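Local coordinates for tyrosine-protein phosphatase YwqE (Bacillus subtilis, PDB 3QY7) that removes phosphate from phosphotyrosine in the proteins YwqD, YwqF and Ssb, as a manganese-dependent tyrosine phosphatase of the PHP-like type, at residues T102-I107 with Q235-Q240; E142-P147 with K173-F178. One frame throughout, in Å; residues are numbered along the deposited sequence.

Contact 1. Residues T102-I107 with Q235-Q240; sequences TKYILI and QTIFRQ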
ATOM      1  N   THR A 102       8.611   0.716  10.344  1.00 13.01           N
ATOM      2  CA  THR A 102       7.727   1.456  11.243  1.00 12.51           C
ATOM      3  C   THR A 102       6.677   0.541  11.860  1.00 12.40           C
ATOM      4  O   THR A 102       6.691  -0.660  11.643  1.00 12.50           O
ATOM      5  CB  THR A 102       6.978   2.573  10.504  1.00 12.30           C
ATOM      6  OG1 THR A 102       6.016   1.976   9.605  1.00 12.87           O
ATOM      7  CG2 THR A 102       7.960   3.471   9.745  1.00 13.60           C
ATOM      8  N   LYS A 103       5.746   1.134  12.602  1.00 12.45           N
ATOM      9  CA  LYS A 103       4.657   0.380  13.205  1.00 13.27           C
ATOM     10  C   LYS A 103       3.592  -0.033  12.204  1.00 13.30           C
ATOM     11  O   LYS A 103       2.682  -0.764  12.566  1.00 13.54           O
ATOM     12  CB  LYS A 103       4.005   1.188  14.317  1.00 13.46           C
ATOM     13  CG  LYS A 103       3.105   2.316  13.849  1.00 16.45           C
ATOM     14  CD  LYS A 103       2.496   3.042  15.024  1.00 20.34           C
ATOM     15  CE  LYS A 103       3.516   3.902  15.708  1.00 23.04           C
ATOM     16  NZ  LYS A 103       2.986   4.356  17.037  1.00 25.70           N
ATOM     17  N   TYR A 104       3.690   0.460  10.970  1.00 12.40           N
ATOM     18  CA  TYR A 104       2.683   0.172   9.944  1.00 12.64           C
ATOM     19  C   TYR A 104       3.070  -1.060   9.145  1.00 12.44           C
ATOM     20  O   TYR A 104       4.189  -1.165   8.659  1.00 13.69           O
ATOM     21  CB  TYR A 104       2.518   1.383   9.021  1.00 11.51           C
ATOM     22  CG  TYR A 104       2.002   2.586   9.766  1.00 11.65           C
ATOM     23  CD1 TYR A 104       0.636   2.808   9.909  1.00 12.45           C
ATOM     24  CD2 TYR A 104       2.887   3.467  10.399  1.00 12.43           C
ATOM     25  CE1 TYR A 104       0.160   3.900  10.621  1.00 12.95           C
ATOM     26  CE2 TYR A 104       2.426   4.564  11.113  1.00 11.98           C
ATOM     27  CZ  TYR A 104       1.063   4.774  11.224  1.00 14.60           C
ATOM     28  OH  TYR A 104       0.588   5.846  11.937  1.00 16.92           O
ATOM     29  N   ILE A 105       2.145  -2.005   9.015  1.00 12.47           N
ATOM     30  CA  ILE A 105       2.437  -3.249   8.330  1.00 12.87           C
ATOM     31  C   ILE A 105       1.382  -3.450   7.254  1.00 12.21           C
ATOM     32  O   ILE A 105       0.190  -3.247   7.523  1.00 12.48           O
ATOM     33  CB  ILE A 105       2.512  -4.466   9.321  1.00 14.26           C
ATOM     34  CG1 ILE A 105       2.776  -5.782   8.593  1.00 15.68           C
ATOM     35  CG2 ILE A 105       1.317  -4.518  10.268  1.00 16.02           C
ATOM     36  CD1 ILE A 105       2.987  -6.975   9.531  1.00 19.64           C
ATOM     37  N   LEU A 106       1.829  -3.796   6.046  1.00 11.30           N
ATOM     38  CA  LEU A 106       0.927  -3.917   4.886  1.00 10.95           C
ATOM     39  C   LEU A 106       0.445  -5.349   4.744  1.00 10.82           C
ATOM     40  O   LEU A 106       1.211  -6.241   4.396  1.00 11.50           O
ATOM     41  CB  LEU A 106       1.645  -3.437   3.611  1.00  9.91           C
ATOM     42  CG  LEU A 106       0.778  -3.360   2.342  1.00  9.58           C
ATOM     43  CD1 LEU A 106      -0.336  -2.337   2.492  1.00 11.48           C
ATOM     44  CD2 LEU A 106       1.652  -3.048   1.142  1.00  8.87           C
ATOM     45  N   ILE A 107      -0.836  -5.540   5.054  1.00 11.41           N
ATOM     46  CA  ILE A 107      -1.470  -6.851   5.069  1.00 12.59           C
ATOM     47  C   ILE A 107      -2.490  -6.902   3.942  1.00 12.47           C
ATOM     48  O   ILE A 107      -3.360  -6.032   3.854  1.00 12.93           O
ATOM     49  CB  ILE A 107      -2.179  -7.084   6.425  1.00 13.32           C
ATOM     50  CG1 ILE A 107      -1.185  -6.983   7.593  1.00 14.57           C
ATOM     51  CG2 ILE A 107      -2.926  -8.441   6.448  1.00 14.00           C
ATOM     52  CD1 ILE A 107      -0.091  -8.011   7.583  1.00 17.33           C
ATOM     53  N   GLN A 235       5.028   8.223  12.891  1.00 16.41           N
ATOM     54  CA  GLN A 235       4.036   8.997  13.630  1.00 17.12           C
ATOM     55  C   GLN A 235       2.648   8.396  13.466  1.00 16.35           C
ATOM     56  O   GLN A 235       2.433   7.532  12.628  1.00 16.87           O
ATOM     57  CB  GLN A 235       4.008  10.452  13.139  1.00 17.64           C
ATOM     58  CG  GLN A 235       5.265  11.245  13.447  1.00 22.26           C
ATOM     59  CD  GLN A 235       5.603  11.222  14.907  1.00 26.43           C
ATOM     60  OE1 GLN A 235       6.523  10.520  15.325  1.00 30.16           O
ATOM     61  NE2 GLN A 235       4.852  11.977  15.703  1.00 27.92           N
ATOM     62  N   THR A 236       1.709   8.875  14.264  1.00 16.06           N
ATOM     63  CA  THR A 236       0.339   8.402  14.194  1.00 15.79           C
ATOM     64  C   THR A 236      -0.385   9.114  13.054  1.00 15.10           C
ATOM     65  O   THR A 236      -0.356  10.337  12.984  1.00 15.02           O
ATOM     66  CB  THR A 236      -0.366   8.641  15.536  1.00 15.85           C
ATOM     67  OG1 THR A 236       0.347   7.941  16.565  1.00 18.57           O
ATOM     68  CG2 THR A 236      -1.821   8.146  15.487  1.00 17.06           C
ATOM     69  N   ILE A 237      -0.995   8.347  12.139  1.00 14.28           N
ATOM     70  CA  ILE A 237      -1.751   8.906  11.017  1.00 14.51           C
ATOM     71  C   ILE A 237      -3.023   9.621  11.475  1.00 15.15           C
ATOM     72  O   ILE A 237      -3.527   9.371  12.587  1.00 16.00           O
ATOM     73  CB  ILE A 237      -2.125   7.830   9.966  1.00 14.72           C
ATOM     74  CG1 ILE A 237      -2.845   6.643  10.621  1.00 14.40           C
ATOM     75  CG2 ILE A 237      -0.871   7.333   9.237  1.00 13.64           C
ATOM     76  CD1 ILE A 237      -3.757   5.866   9.658  1.00 15.39           C
ATOM     77  N   PHE A 238      -3.535  10.498  10.611  1.00 15.55           N
ATOM     78  CA  PHE A 238      -4.762  11.230  10.892  1.00 15.99           C
ATOM     79  C   PHE A 238      -5.954  10.483  10.333  1.00 16.95           C
ATOM     80  O   PHE A 238      -5.945  10.015   9.185  1.00 16.59           O
ATOM     81  CB  PHE A 238      -4.718  12.649  10.325  1.00 15.92           C
ATOM     82  CG  PHE A 238      -3.561  13.473  10.825  1.00 14.73           C
ATOM     83  CD1 PHE A 238      -2.958  14.408   9.993  1.00 14.15           C
ATOM     84  CD2 PHE A 238      -3.085  13.323  12.137  1.00 15.86           C
ATOM     85  CE1 PHE A 238      -1.894  15.188  10.450  1.00 14.54           C
ATOM     86  CE2 PHE A 238      -2.016  14.090  12.595  1.00 15.79           C
ATOM     87  CZ  PHE A 238      -1.424  15.024  11.741  1.00 15.35           C
ATOM     88  N   ARG A 239      -6.986  10.379  11.158  1.00 18.08           N
ATOM     89  CA  ARG A 239      -8.189   9.659  10.791  1.00 19.74           C
ATOM     90  C   ARG A 239      -9.399  10.548  10.990  1.00 20.45           C
ATOM     91  O   ARG A 239      -9.423  11.415  11.871  1.00 21.50           O
ATOM     92  CB  ARG A 239      -8.334   8.388  11.645  1.00 20.15           C
ATOM     93  CG  ARG A 239      -7.131   7.456  11.568  1.00 22.66           C
ATOM     94  CD  ARG A 239      -7.076   6.466  12.729  1.00 26.65           C
ATOM     95  NE  ARG A 239      -7.822   5.264  12.412  1.00 30.20           N
ATOM     96  CZ  ARG A 239      -7.292   4.079  12.109  1.00 26.93           C
ATOM     97  NH1 ARG A 239      -5.982   3.863  12.100  1.00 27.71           N
ATOM     98  NH2 ARG A 239      -8.109   3.091  11.823  1.00 27.65           N
ATOM     99  N   GLN A 240     -10.404  10.324  10.155  1.00 21.19           N
ATOM    100  CA  GLN A 240     -11.719  10.917  10.355  1.00 21.95           C
ATOM    101  C   GLN A 240     -12.665   9.791  10.827  1.00 21.66           C
ATOM    102  O   GLN A 240     -12.364   8.596  10.629  1.00 20.30           O
ATOM    103  CB  GLN A 240     -12.214  11.592   9.067  1.00 22.78           C
ATOM    104  CG  GLN A 240     -11.360  12.780   8.581  1.00 25.25           C
ATOM    105  CD  GLN A 240     -11.367  13.981   9.519  1.00 29.17           C
ATOM    106  OE1 GLN A 240     -10.333  14.632   9.714  1.00 31.94           O
ATOM    107  NE2 GLN A 240     -12.525  14.286  10.099  1.00 30.40           N
TER
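Tyr-104 reaches across to the backbone of 235-237 with its phenol oxygen, which is gripped by two hydrogen bonds. Tyr-104 OH gives its proton to Gln-235 O at 2.6 Å, in the carbonyl plane and on a lone pair, with a C=O...OH angle of 140°. Tyr-104 OH also accepts from Ile-237 N at 3.0 Å, a bent bond with 136° at the hydrogen. One hydroxyl thus serves a carbonyl and an amide two residues apart in a segment without regular structure. Beside this polar pair, Ile-237 CG2 lies 3.8 Å from Tyr-104 CZ, obliquely to the ring. A chi1 of -63°, CG anti to the carbonyl carbon, sends the ring toward 235-237, and Lys-103 CG covers one of its faces near the rim. At the ring's edge, in its plane, Thr-102 OG1 accepts from Tyr-104 N at 3.1 Å, an ST turn where the strand begins. Asn-234, just before 235-240, accepts a hydrogen bond from Lys-103 N through OD1. Packing on Leu-231 and on Ile-131 and Val-133 beds the ring between helix 219-232 and strand 131-135; the hydroxyl bonds join the chain after that helix to strand 104-108.

Contact 2. Residues E142-P147 with K173-F178; sequences EIRENP and KQLKAF
Arg-144 and Phe-178 bury the most surface here, Arg-144 setting its CD over one face of the ring. This CD stands 3.9 Å from the centroid of the Phe-178 ring and 24° off the normal, a CH-pi contact displaced toward the CD2 side, where Arg-144 CD and Phe-178 CD2 are 3.5 Å apart. The chain leaves helix 141-145 with CG anti to the backbone N and then bends at chi2, 92°, which carries the guanidinium past the ring toward the first turn of helix 173-184. There Arg-144 NH2 comes within 3.2 Å of Gln-174 CB, and Gln-174 O lies over one face of the guanidinium, offset toward its rim. The guanidinium plane is 25° from that of the Phe-178 ring and more steeply tilted to the Gln-174 amide. Leu-175 CD1 approaches NH1 obliquely. No hydrogen bond joins the two segments.

The far edge of the Phe-178 ring lies against the last turn of helix 141-145, with Phe-178 CZ 3.6 Å from Arg-144 CA. Phe-178 CZ is also 3.6 Å from Ile-143 O and 4.0 Å from Ile-143 CG2, while Pro-147 CG meets Phe-178 CE1 at the ring edge, 4.2 Å away. Ile-143 continues the apolar packing onto Leu-150 of helix 148-155, and Pro-147 touches Val-245 near the end of the ordered chain. This is helix-to-helix packing on the outer layer of a TIM-barrel-like PHP fold, joining helix 141-145, after strand 131-135, to helix 173-184, after strand 159-163.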
ATOM      1  N   GLU A 142     -15.285  -9.624  -1.360  1.00 23.23           N
ATOM      2  CA  GLU A 142     -16.177  -9.586  -0.194  1.00 22.69           C
ATOM      3  C   GLU A 142     -16.423  -8.191   0.380  1.00 22.03           C
ATOM      4  O   GLU A 142     -17.544  -7.867   0.785  1.00 21.78           O
ATOM      5  CB  GLU A 142     -15.710 -10.541   0.911  1.00 23.13           C
ATOM      6  CG  GLU A 142     -16.783 -10.761   1.967  1.00 23.76           C
ATOM      7  CD  GLU A 142     -16.470 -11.857   2.970  1.00 26.42           C
ATOM      8  OE1 GLU A 142     -15.357 -12.439   2.954  1.00 24.73           O
ATOM      9  OE2 GLU A 142     -17.374 -12.134   3.795  1.00 27.30           O
ATOM     10  N   ILE A 143     -15.384  -7.357   0.443  1.00 20.91           N
ATOM     11  CA  ILE A 143     -15.592  -5.983   0.874  1.00 20.43           C
ATOM     12  C   ILE A 143     -16.513  -5.256  -0.112  1.00 20.66           C
ATOM     13  O   ILE A 143     -17.372  -4.477   0.293  1.00 20.40           O
ATOM     14  CB  ILE A 143     -14.254  -5.222   1.052  1.00 19.40           C
ATOM     15  CG1 ILE A 143     -13.496  -5.780   2.256  1.00 19.47           C
ATOM     16  CG2 ILE A 143     -14.494  -3.734   1.202  1.00 19.71           C
ATOM     17  CD1 ILE A 143     -12.039  -5.312   2.355  1.00 17.16           C
ATOM     18  N   ARG A 144     -16.322  -5.518  -1.399  1.00 21.98           N
ATOM     19  CA  ARG A 144     -17.164  -4.959  -2.460  1.00 23.72           C
ATOM     20  C   ARG A 144     -18.635  -5.364  -2.266  1.00 24.16           C
ATOM     21  O   ARG A 144     -19.540  -4.542  -2.397  1.00 24.06           O
ATOM     22  CB  ARG A 144     -16.636  -5.433  -3.816  1.00 23.88           C
ATOM     23  CG  ARG A 144     -17.386  -4.942  -5.042  1.00 27.78           C
ATOM     24  CD  ARG A 144     -16.799  -3.654  -5.598  1.00 31.75           C
ATOM     25  NE  ARG A 144     -17.400  -3.358  -6.893  1.00 35.54           N
ATOM     26  CZ  ARG A 144     -16.815  -3.567  -8.071  1.00 36.80           C
ATOM     27  NH1 ARG A 144     -15.574  -4.050  -8.148  1.00 37.38           N
ATOM     28  NH2 ARG A 144     -17.476  -3.278  -9.180  1.00 38.24           N
ATOM     29  N   GLU A 145     -18.851  -6.631  -1.934  1.00 24.99           N
ATOM     30  CA  GLU A 145     -20.196  -7.152  -1.678  1.00 26.01           C
ATOM     31  C   GLU A 145     -20.771  -6.722  -0.323  1.00 25.47           C
ATOM     32  O   GLU A 145     -21.989  -6.552  -0.164  1.00 25.58           O
ATOM     33  CB  GLU A 145     -20.177  -8.675  -1.810  1.00 26.68           C
ATOM     34  CG  GLU A 145     -20.074  -9.141  -3.264  1.00 30.46           C
ATOM     35  CD  GLU A 145     -19.548 -10.563  -3.419  1.00 35.20           C
ATOM     36  OE1 GLU A 145     -19.307 -11.245  -2.393  1.00 38.46           O
ATOM     37  OE2 GLU A 145     -19.371 -11.001  -4.582  1.00 37.77           O
ATOM     38  N   ASN A 146     -19.895  -6.545   0.657  1.00 24.67           N
ATOM     39  CA  ASN A 146     -20.315  -6.245   2.017  1.00 24.35           C
ATOM     40  C   ASN A 146     -19.322  -5.249   2.622  1.00 23.87           C
ATOM     41  O   ASN A 146     -18.436  -5.641   3.388  1.00 23.90           O
ATOM     42  CB  ASN A 146     -20.410  -7.544   2.835  1.00 24.65           C
ATOM     43  CG  ASN A 146     -20.809  -7.321   4.293  1.00 24.50           C
ATOM     44  OD1 ASN A 146     -21.362  -6.278   4.668  1.00 26.81           O
ATOM     45  ND2 ASN A 146     -20.531  -8.324   5.126  1.00 27.30           N
ATOM     46  N   PRO A 147     -19.469  -3.954   2.280  1.00 23.46           N
ATOM     47  CA  PRO A 147     -18.466  -2.964   2.710  1.00 23.29           C
ATOM     48  C   PRO A 147     -18.399  -2.770   4.223  1.00 23.36           C
ATOM     49  O   PRO A 147     -17.387  -2.275   4.727  1.00 22.95           O
ATOM     50  CB  PRO A 147     -18.908  -1.669   2.022  1.00 23.54           C
ATOM     51  CG  PRO A 147     -19.928  -2.059   1.013  1.00 23.98           C
ATOM     52  CD  PRO A 147     -20.551  -3.325   1.506  1.00 23.81           C
ATOM     53  N   LYS A 173     -14.447   1.217 -14.631  1.00 26.12           N
ATOM     54  CA  LYS A 173     -15.352   2.227 -14.176  1.00 26.87           C
ATOM     55  C   LYS A 173     -15.931   1.857 -12.863  1.00 27.08           C
ATOM     56  O   LYS A 173     -16.339   2.684 -12.101  1.00 26.89           O
ATOM     57  CB  LYS A 173     -16.516   2.330 -15.164  1.00 27.86           C
ATOM     58  CG  LYS A 173     -16.769   3.664 -15.716  1.00 30.28           C
ATOM     59  CD  LYS A 173     -18.059   3.751 -16.620  1.00 32.81           C
ATOM     60  CE  LYS A 173     -19.266   3.000 -16.119  1.00 34.31           C
ATOM     61  NZ  LYS A 173     -20.400   3.080 -17.085  1.00 35.68           N
ATOM     62  N   GLN A 174     -16.000   0.571 -12.657  1.00 26.77           N
ATOM     63  CA  GLN A 174     -16.667   0.092 -11.485  1.00 27.04           C
ATOM     64  C   GLN A 174     -15.782   0.257 -10.260  1.00 26.06           C
ATOM     65  O   GLN A 174     -16.223   0.723  -9.279  1.00 25.82           O
ATOM     66  CB  GLN A 174     -17.097  -1.344 -11.649  1.00 27.45           C
ATOM     67  CG  GLN A 174     -18.231  -1.462 -12.634  1.00 29.99           C
ATOM     68  CD  GLN A 174     -19.337  -0.507 -12.348  1.00 34.12           C
ATOM     69  OE1 GLN A 174     -19.563   0.453 -13.063  1.00 35.50           O
ATOM     70  NE2 GLN A 174     -20.029  -0.759 -11.262  1.00 35.35           N
ATOM     71  N   LEU A 175     -14.537  -0.163 -10.386  1.00 25.82           N
ATOM     72  CA  LEU A 175     -13.590   0.008  -9.325  1.00 24.91           C
ATOM     73  C   LEU A 175     -13.553   1.502  -8.882  1.00 24.32           C
ATOM     74  O   LEU A 175     -13.589   1.787  -7.709  1.00 24.00           O
ATOM     75  CB  LEU A 175     -12.233  -0.516  -9.800  1.00 25.66           C
ATOM     76  CG  LEU A 175     -11.289  -1.325  -8.939  1.00 27.70           C
ATOM     77  CD1 LEU A 175     -12.023  -2.284  -8.062  1.00 26.43           C
ATOM     78  CD2 LEU A 175     -10.152  -2.026  -9.667  1.00 28.44           C
ATOM     79  N   LYS A 176     -13.529   2.452  -9.825  1.00 22.83           N
ATOM     80  CA  LYS A 176     -13.493   3.892  -9.454  1.00 22.13           C
ATOM     81  C   LYS A 176     -14.675   4.346  -8.587  1.00 21.48           C
ATOM     82  O   LYS A 176     -14.517   5.038  -7.577  1.00 21.48           O
ATOM     83  CB  LYS A 176     -13.409   4.802 -10.693  1.00 21.97           C
ATOM     84  CG  LYS A 176     -13.412   6.293 -10.353  1.00 21.62           C
ATOM     85  CD  LYS A 176     -13.243   7.165 -11.594  1.00 21.40           C
ATOM     86  CE  LYS A 176     -13.454   8.614 -11.236  1.00 20.99           C
ATOM     87  NZ  LYS A 176     -13.257   9.521 -12.400  1.00 21.30           N
ATOM     88  N   ALA A 177     -15.876   3.988  -9.019  1.00 21.62           N
ATOM     89  CA  ALA A 177     -17.084   4.321  -8.299  1.00 21.04           C
ATOM     90  C   ALA A 177     -17.065   3.798  -6.854  1.00 20.92           C
ATOM     91  O   ALA A 177     -17.413   4.525  -5.921  1.00 20.80           O
ATOM     92  CB  ALA A 177     -18.288   3.756  -9.056  1.00 21.72           C
ATOM     93  N   PHE A 178     -16.633   2.546  -6.691  1.00 21.32           N
ATOM     94  CA  PHE A 178     -16.565   1.932  -5.365  1.00 20.97           C
ATOM     95  C   PHE A 178     -15.531   2.628  -4.470  1.00 20.73           C
ATOM     96  O   PHE A 178     -15.769   2.857  -3.281  1.00 20.96           O
ATOM     97  CB  PHE A 178     -16.286   0.436  -5.467  1.00 21.27           C
ATOM     98  CG  PHE A 178     -16.307  -0.270  -4.138  1.00 21.72           C
ATOM     99  CD1 PHE A 178     -17.403  -0.148  -3.283  1.00 23.71           C
ATOM    100  CD2 PHE A 178     -15.242  -1.058  -3.746  1.00 20.62           C
ATOM    101  CE1 PHE A 178     -17.427  -0.795  -2.052  1.00 24.08           C
ATOM    102  CE2 PHE A 178     -15.266  -1.720  -2.510  1.00 21.67           C
ATOM    103  CZ  PHE A 178     -16.348  -1.580  -1.670  1.00 22.12           C
TER

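In the fold
Contacts 1 and 2 lie apart in a single chain, their centres 23 Å from each other and their nearest atoms about 9 Å, without touching. In sequence 102-107 comes first, then 142-147, 173-178 and finally 235-240, so contact 2 falls wholly between the two halves of contact 1. The parallel sheet 80-82, 104-108, 131-135, 159-163, 190-192 links them: contact 1 uses strand 104-108 itself, whereas contact 2 joins helices that follow strands 131-135 and 159-163. One therefore fastens the C-terminal tail to the barrel, and the other packs two of its outer helices together. That same sheet includes Glu-80 and Glu-108, both ligands of a bound iron.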